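Local coordinates for tryptophan halogenase superfamily (Brevundimonas sp. BAL3, PDB 6FRL), which is a flavin-dependent halogenase that prefers bromination over chlorination, probably acting on aromatic substrates in the manner of the tryptophan halogenases, at residues D249-R259 against G313-F324. Residues are numbered along the deposited sequence; the frame is centred on the assembly and turned at random.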
ATOM      1  N   ASP B 249      24.721  -7.792  20.661  1.00 54.60           N
ATOM      2  CA  ASP B 249      25.422  -8.843  19.917  1.00 52.28           C
ATOM      3  C   ASP B 249      25.423 -10.229  20.612  1.00 50.88           C
ATOM      4  O   ASP B 249      26.124 -11.124  20.178  1.00 47.71           O
ATOM      5  CB  ASP B 249      26.855  -8.365  19.643  1.00 48.27           C
ATOM      6  CG  ASP B 249      27.721  -8.330  20.900  1.00 48.38           C
ATOM      7  OD1 ASP B 249      27.216  -8.077  22.008  1.00 45.46           O
ATOM      8  OD2 ASP B 249      28.935  -8.566  20.783  1.00 49.41           O
ATOM      9  N   ALA B 250      24.613 -10.411  21.657  1.00 49.56           N
ATOM     10  CA  ALA B 250      24.545 -11.686  22.364  1.00 48.28           C
ATOM     11  C   ALA B 250      23.229 -11.800  23.117  1.00 50.81           C
ATOM     12  O   ALA B 250      22.531 -10.786  23.318  1.00 54.05           O
ATOM     13  CB  ALA B 250      25.688 -11.794  23.347  1.00 46.47           C
ATOM     14  N   ALA B 251      22.896 -13.021  23.540  1.00 45.52           N
ATOM     15  CA  ALA B 251      21.717 -13.231  24.349  1.00 44.73           C
ATOM     16  C   ALA B 251      21.778 -14.498  25.206  1.00 45.49           C
ATOM     17  O   ALA B 251      22.377 -15.501  24.808  1.00 46.24           O
ATOM     18  CB  ALA B 251      20.486 -13.283  23.458  1.00 46.98           C
ATOM     19  N   TYR B 252      21.128 -14.439  26.370  1.00 42.46           N
ATOM     20  CA  TYR B 252      20.900 -15.592  27.216  1.00 43.94           C
ATOM     21  C   TYR B 252      19.392 -15.889  27.285  1.00 43.37           C
ATOM     22  O   TYR B 252      18.581 -14.978  27.432  1.00 41.47           O
ATOM     23  CB  TYR B 252      21.420 -15.320  28.623  1.00 46.23           C
ATOM     24  CG  TYR B 252      22.901 -15.587  28.833  1.00 48.16           C
ATOM     25  CD1 TYR B 252      23.395 -16.878  28.852  1.00 49.13           C
ATOM     26  CD2 TYR B 252      23.790 -14.541  29.083  1.00 49.49           C
ATOM     27  CE1 TYR B 252      24.727 -17.123  29.083  1.00 54.22           C
ATOM     28  CE2 TYR B 252      25.128 -14.774  29.320  1.00 50.96           C
ATOM     29  CZ  TYR B 252      25.599 -16.066  29.311  1.00 56.60           C
ATOM     30  OH  TYR B 252      26.952 -16.315  29.521  1.00 60.72           O
ATOM     31  N   ALA B 253      19.011 -17.160  27.181  1.00 42.30           N
ATOM     32  CA  ALA B 253      17.607 -17.554  27.351  1.00 40.50           C
ATOM     33  C   ALA B 253      17.514 -18.679  28.365  1.00 40.54           C
ATOM     34  O   ALA B 253      18.432 -19.513  28.463  1.00 44.77           O
ATOM     35  CB  ALA B 253      17.000 -17.997  26.030  1.00 40.15           C
ATOM     36  N   VAL B 254      16.405 -18.706  29.094  1.00 36.32           N
ATOM     37  CA  VAL B 254      16.168 -19.723  30.077  1.00 39.09           C
ATOM     38  C   VAL B 254      14.653 -19.847  30.308  1.00 42.66           C
ATOM     39  O   VAL B 254      13.959 -18.815  30.488  1.00 41.30           O
ATOM     40  CB  VAL B 254      16.933 -19.411  31.392  1.00 39.30           C
ATOM     41  CG1 VAL B 254      16.491 -18.089  32.004  1.00 38.03           C
ATOM     42  CG2 VAL B 254      16.771 -20.528  32.426  1.00 38.70           C
ATOM     43  N   GLN B 255      14.155 -21.098  30.268  1.00 42.05           N
ATOM     44  CA  GLN B 255      12.767 -21.384  30.595  1.00 46.70           C
ATOM     45  C   GLN B 255      12.603 -21.395  32.113  1.00 47.00           C
ATOM     46  O   GLN B 255      13.478 -21.872  32.834  1.00 47.83           O
ATOM     47  CB  GLN B 255      12.281 -22.731  30.009  1.00 49.99           C
ATOM     48  CG  GLN B 255      12.127 -22.806  28.503  1.00 54.13           C
ATOM     49  CD  GLN B 255      10.951 -21.992  27.964  1.00 56.26           C
ATOM     50  OE1 GLN B 255      11.161 -20.890  27.429  1.00 60.12           O
ATOM     51  NE2 GLN B 255       9.725 -22.530  28.070  1.00 47.31           N
ATOM     52  N   SER B 256      11.481 -20.860  32.574  1.00 44.99           N
ATOM     53  CA  SER B 256      11.139 -20.829  33.977  1.00 46.42           C
ATOM     54  C   SER B 256       9.810 -21.551  34.210  1.00 50.11           C
ATOM     55  O   SER B 256       8.946 -21.607  33.313  1.00 46.91           O
ATOM     56  CB  SER B 256      11.069 -19.385  34.477  1.00 46.26           C
ATOM     57  OG  SER B 256      10.002 -18.644  33.920  1.00 47.30           O
ATOM     58  N   GLU B 257       9.669 -22.099  35.425  1.00 55.74           N
ATOM     59  CA  GLU B 257       8.462 -22.802  35.874  1.00 58.42           C
ATOM     60  C   GLU B 257       7.672 -21.817  36.719  1.00 52.10           C
ATOM     61  O   GLU B 257       8.241 -21.202  37.598  1.00 52.20           O
ATOM     62  CB  GLU B 257       8.859 -24.048  36.684  1.00 59.19           C
ATOM     63  CG  GLU B 257       7.705 -24.954  37.128  1.00 62.28           C
ATOM     64  CD  GLU B 257       7.847 -26.381  36.612  1.00 71.08           C
ATOM     65  OE1 GLU B 257       6.841 -26.887  36.065  1.00 72.49           O
ATOM     66  OE2 GLU B 257       8.950 -26.991  36.721  1.00 71.32           O
ATOM     67  N   ASN B 258       6.379 -21.663  36.449  1.00 52.32           N
ATOM     68  CA  ASN B 258       5.533 -20.721  37.213  1.00 55.96           C
ATOM     69  C   ASN B 258       5.460 -21.138  38.689  1.00 65.16           C
ATOM     70  O   ASN B 258       5.414 -22.328  38.983  1.00 63.82           O
ATOM     71  CB  ASN B 258       4.101 -20.650  36.647  1.00 51.22           C
ATOM     72  CG  ASN B 258       4.001 -19.902  35.330  1.00 47.47           C
ATOM     73  OD1 ASN B 258       2.948 -19.883  34.734  1.00 52.85           O
ATOM     74  ND2 ASN B 258       5.084 -19.293  34.880  1.00 42.44           N
ATOM     75  N   ARG B 259       5.442 -20.154  39.598  1.00 78.03           N
ATOM     76  CA  ARG B 259       5.216 -20.396  41.037  1.00 82.48           C
ATOM     77  C   ARG B 259       3.704 -20.493  41.273  1.00 87.19           C
ATOM     78  O   ARG B 259       2.924 -19.913  40.505  1.00 83.06           O
ATOM     79  CB  ARG B 259       5.845 -19.292  41.933  1.00 87.21           C
ATOM     80  CG  ARG B 259       7.264 -18.934  41.537  1.00 97.94           C
ATOM     81  CD  ARG B 259       8.156 -18.345  42.602  1.00100.97           C
ATOM     82  NE  ARG B 259       9.434 -18.107  41.939  1.00109.26           N
ATOM     83  CZ  ARG B 259      10.481 -17.491  42.475  1.00109.01           C
ATOM     84  NH1 ARG B 259      11.579 -17.334  41.745  1.00102.77           N
ATOM     85  NH2 ARG B 259      10.457 -17.026  43.724  1.00113.69           N
ATOM     86  N   GLY B 313       9.849 -16.937  37.213  1.00 45.50           N
ATOM     87  CA  GLY B 313       9.720 -18.223  37.919  1.00 47.99           C
ATOM     88  C   GLY B 313      11.032 -18.965  38.193  1.00 47.67           C
ATOM     89  O   GLY B 313      12.111 -18.411  38.039  1.00 48.80           O
ATOM     90  N   ASP B 314      10.912 -20.234  38.576  1.00 51.18           N
ATOM     91  CA  ASP B 314      12.050 -21.083  38.966  1.00 50.73           C
ATOM     92  C   ASP B 314      12.696 -21.603  37.678  1.00 51.30           C
ATOM     93  O   ASP B 314      12.033 -22.240  36.862  1.00 47.13           O
ATOM     94  CB  ASP B 314      11.599 -22.287  39.809  1.00 56.96           C
ATOM     95  CG  ASP B 314      10.956 -21.884  41.151  1.00 60.30           C
ATOM     96  OD1 ASP B 314      11.646 -21.254  41.974  1.00 57.87           O
ATOM     97  OD2 ASP B 314       9.762 -22.200  41.379  1.00 64.02           O
ATOM     98  N   PRO B 315      13.996 -21.334  37.475  1.00 51.15           N
ATOM     99  CA  PRO B 315      14.615 -21.768  36.216  1.00 49.98           C
ATOM    100  C   PRO B 315      14.605 -23.278  36.028  1.00 51.01           C
ATOM    101  O   PRO B 315      14.936 -23.976  36.960  1.00 55.50           O
ATOM    102  CB  PRO B 315      16.047 -21.250  36.347  1.00 51.64           C
ATOM    103  CG  PRO B 315      16.262 -21.076  37.802  1.00 49.39           C
ATOM    104  CD  PRO B 315      14.957 -20.649  38.351  1.00 47.38           C
ATOM    105  N   LEU B 316      14.215 -23.760  34.851  1.00 53.95           N
ATOM    106  CA  LEU B 316      14.207 -25.201  34.522  1.00 52.90           C
ATOM    107  C   LEU B 316      15.576 -25.762  34.164  1.00 52.60           C
ATOM    108  O   LEU B 316      15.763 -26.967  34.258  1.00 56.24           O
ATOM    109  CB  LEU B 316      13.293 -25.512  33.338  1.00 53.98           C
ATOM    110  CG  LEU B 316      11.782 -25.396  33.507  1.00 54.36           C
ATOM    111  CD1 LEU B 316      11.093 -25.615  32.165  1.00 53.54           C
ATOM    112  CD2 LEU B 316      11.284 -26.401  34.526  1.00 55.65           C
ATOM    113  N   THR B 317      16.495 -24.925  33.695  1.00 52.85           N
ATOM    114  CA  THR B 317      17.904 -25.318  33.470  1.00 54.84           C
ATOM    115  C   THR B 317      18.794 -24.121  33.730  1.00 55.34           C
ATOM    116  O   THR B 317      18.343 -23.113  34.248  1.00 52.75           O
ATOM    117  CB  THR B 317      18.172 -25.820  32.020  1.00 63.51           C
ATOM    118  OG1 THR B 317      19.575 -26.062  31.830  1.00 65.15           O
ATOM    119  CG2 THR B 317      17.694 -24.821  30.917  1.00 61.94           C
ATOM    120  N   GLU B 318      20.057 -24.227  33.355  1.00 60.45           N
ATOM    121  CA  GLU B 318      20.933 -23.075  33.335  1.00 64.20           C
ATOM    122  C   GLU B 318      20.796 -22.359  32.005  1.00 58.32           C
ATOM    123  O   GLU B 318      20.325 -22.955  31.029  1.00 54.17           O
ATOM    124  CB  GLU B 318      22.378 -23.477  33.620  1.00 72.54           C
ATOM    125  CG  GLU B 318      22.567 -23.800  35.102  1.00 76.90           C
ATOM    126  CD  GLU B 318      23.579 -24.896  35.323  1.00 80.00           C
ATOM    127  OE1 GLU B 318      24.660 -24.847  34.683  1.00 80.66           O
ATOM    128  OE2 GLU B 318      23.274 -25.809  36.122  1.00 76.96           O
ATOM    129  N   PRO B 319      21.169 -21.063  31.977  1.00 56.14           N
ATOM    130  CA  PRO B 319      21.060 -20.284  30.742  1.00 55.23           C
ATOM    131  C   PRO B 319      22.022 -20.742  29.654  1.00 55.09           C
ATOM    132  O   PRO B 319      23.168 -21.060  29.965  1.00 57.32           O
ATOM    133  CB  PRO B 319      21.422 -18.858  31.190  1.00 54.33           C
ATOM    134  CG  PRO B 319      21.265 -18.858  32.676  1.00 54.10           C
ATOM    135  CD  PRO B 319      21.648 -20.227  33.098  1.00 52.88           C
ATOM    136  N   ARG B 320      21.553 -20.784  28.403  1.00 59.65           N
ATOM    137  CA  ARG B 320      22.431 -20.998  27.256  1.00 62.95           C
ATOM    138  C   ARG B 320      22.681 -19.654  26.607  1.00 58.89           C
ATOM    139  O   ARG B 320      21.781 -18.819  26.488  1.00 51.92           O
ATOM    140  CB  ARG B 320      21.863 -21.991  26.232  1.00 72.68           C
ATOM    141  CG  ARG B 320      22.190 -23.452  26.560  1.00 86.30           C
ATOM    142  CD  ARG B 320      22.055 -24.380  25.311  1.00 93.35           C
ATOM    143  NE  ARG B 320      20.672 -24.667  24.865  1.00100.58           N
ATOM    144  CZ  ARG B 320      19.968 -23.989  23.938  1.00100.90           C
ATOM    145  NH1 ARG B 320      20.471 -22.924  23.302  1.00 94.11           N
ATOM    146  NH2 ARG B 320      18.724 -24.370  23.659  1.00103.06           N
ATOM    147  N   ARG B 321      23.920 -19.454  26.175  1.00 57.61           N
ATOM    148  CA  ARG B 321      24.255 -18.280  25.411  1.00 54.82           C
ATOM    149  C   ARG B 321      23.923 -18.571  23.966  1.00 53.94           C
ATOM    150  O   ARG B 321      24.001 -19.723  23.531  1.00 55.78           O
ATOM    151  CB  ARG B 321      25.711 -17.923  25.569  1.00 55.41           C
ATOM    152  CG  ARG B 321      25.951 -16.439  25.639  1.00 58.32           C
ATOM    153  CD  ARG B 321      27.447 -16.219  25.680  1.00 59.14           C
ATOM    154  NE  ARG B 321      27.888 -14.814  25.684  1.00 54.52           N
ATOM    155  CZ  ARG B 321      28.282 -14.095  24.626  1.00 48.90           C
ATOM    156  NH1 ARG B 321      28.247 -14.595  23.396  1.00 49.24           N
ATOM    157  NH2 ARG B 321      28.709 -12.853  24.807  1.00 50.91           N
ATOM    158  N   ILE B 322      23.518 -17.521  23.248  1.00 55.09           N
ATOM    159  CA  ILE B 322      23.254 -17.564  21.803  1.00 57.78           C
ATOM    160  C   ILE B 322      23.991 -16.371  21.172  1.00 65.11           C
ATOM    161  O   ILE B 322      23.850 -15.239  21.675  1.00 63.22           O
ATOM    162  CB  ILE B 322      21.756 -17.442  21.475  1.00 59.26           C
ATOM    163  CG1 ILE B 322      20.903 -18.337  22.386  1.00 60.83           C
ATOM    164  CG2 ILE B 322      21.514 -17.811  20.016  1.00 60.75           C
ATOM    165  CD1 ILE B 322      19.413 -17.999  22.388  1.00 60.00           C
ATOM    166  N   PRO B 323      24.835 -16.616  20.137  1.00 74.28           N
ATOM    167  CA  PRO B 323      25.313 -15.476  19.339  1.00 79.32           C
ATOM    168  C   PRO B 323      24.214 -14.855  18.453  1.00 77.61           C
ATOM    169  O   PRO B 323      23.362 -15.545  17.866  1.00 76.77           O
ATOM    170  CB  PRO B 323      26.463 -16.059  18.496  1.00 77.90           C
ATOM    171  CG  PRO B 323      26.935 -17.234  19.273  1.00 75.93           C
ATOM    172  CD  PRO B 323      25.716 -17.790  19.974  1.00 76.21           C
ATOM    173  N   PHE B 324      24.242 -13.532  18.427  1.00 70.11           N
ATOM    174  CA  PHE B 324      23.333 -12.741  17.659  1.00 63.69           C
ATOM    175  C   PHE B 324      24.208 -12.208  16.592  1.00 58.22           C
ATOM    176  O   PHE B 324      25.322 -11.779  16.875  1.00 66.88           O
ATOM    177  CB  PHE B 324      22.825 -11.567  18.494  1.00 64.74           C
ATOM    178  CG  PHE B 324      21.536 -11.825  19.196  1.00 64.52           C
ATOM    179  CD1 PHE B 324      21.099 -13.128  19.486  1.00 64.39           C
ATOM    180  CD2 PHE B 324      20.741 -10.741  19.573  1.00 64.76           C
ATOM    181  CE1 PHE B 324      19.889 -13.336  20.124  1.00 66.19           C
ATOM    182  CE2 PHE B 324      19.536 -10.943  20.215  1.00 65.04           C
ATOM    183  CZ  PHE B 324      19.110 -12.241  20.493  1.00 68.32           C
TER
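Ala251 and Ile322 form an antiparallel hydrogen-bonded pair, N to O in both directions (Ile322 N to Ala251 O, 2.8 Å), in a ladder that weakens at Ala253 and Arg320. Beyond it the chain bows outward through Thr317 and Glu318, and Val254 lies against the bend, its CG2, anti to the backbone N, 3.5 Å from Thr317 O and also touching Pro315 CB. After this shift of two residues in register, pairing resumes with a nearly straight bond from Leu316 N to Gln255 O (176°) and continues where Glu257 N meets Asp314 O at 2.8 Å. An edge strand with such an interruption, 314-323 borders a mixed sheet, while 250-257 lies inside it, paired on its other flank with 286-293, where Asp249 and Ala250 both face Phe293 in a classic beta bulge. On the face shared by Ala250, Tyr252 and Arg321, the arginine lies across the tyrosine ring, its CG 3.9 Å from the ring centroid in a CH-pi contact. The extended chain beyond CG carries the guanidinium past the ring, almost perpendicular to it (88°), until one guanidinium face rests on Ala250 CB, 3.5 Å from Arg321 NH2; Asp300 holds NE in a salt bridge. Pro319 CB meets Tyr252 CD1 at 3.6 Å, and both side chains pack on Leu304 of helix 300-307. On the other face, Ala251 CB sits 3.4 Å from Phe324 CE1, and Phe346 meets the phenylalanine ring edge-to-face. Near the far end, Leu316 CD1 packs on Gln255 CB, while the Gln255 amide turns away to accept a hydrogen bond from Gly55 N.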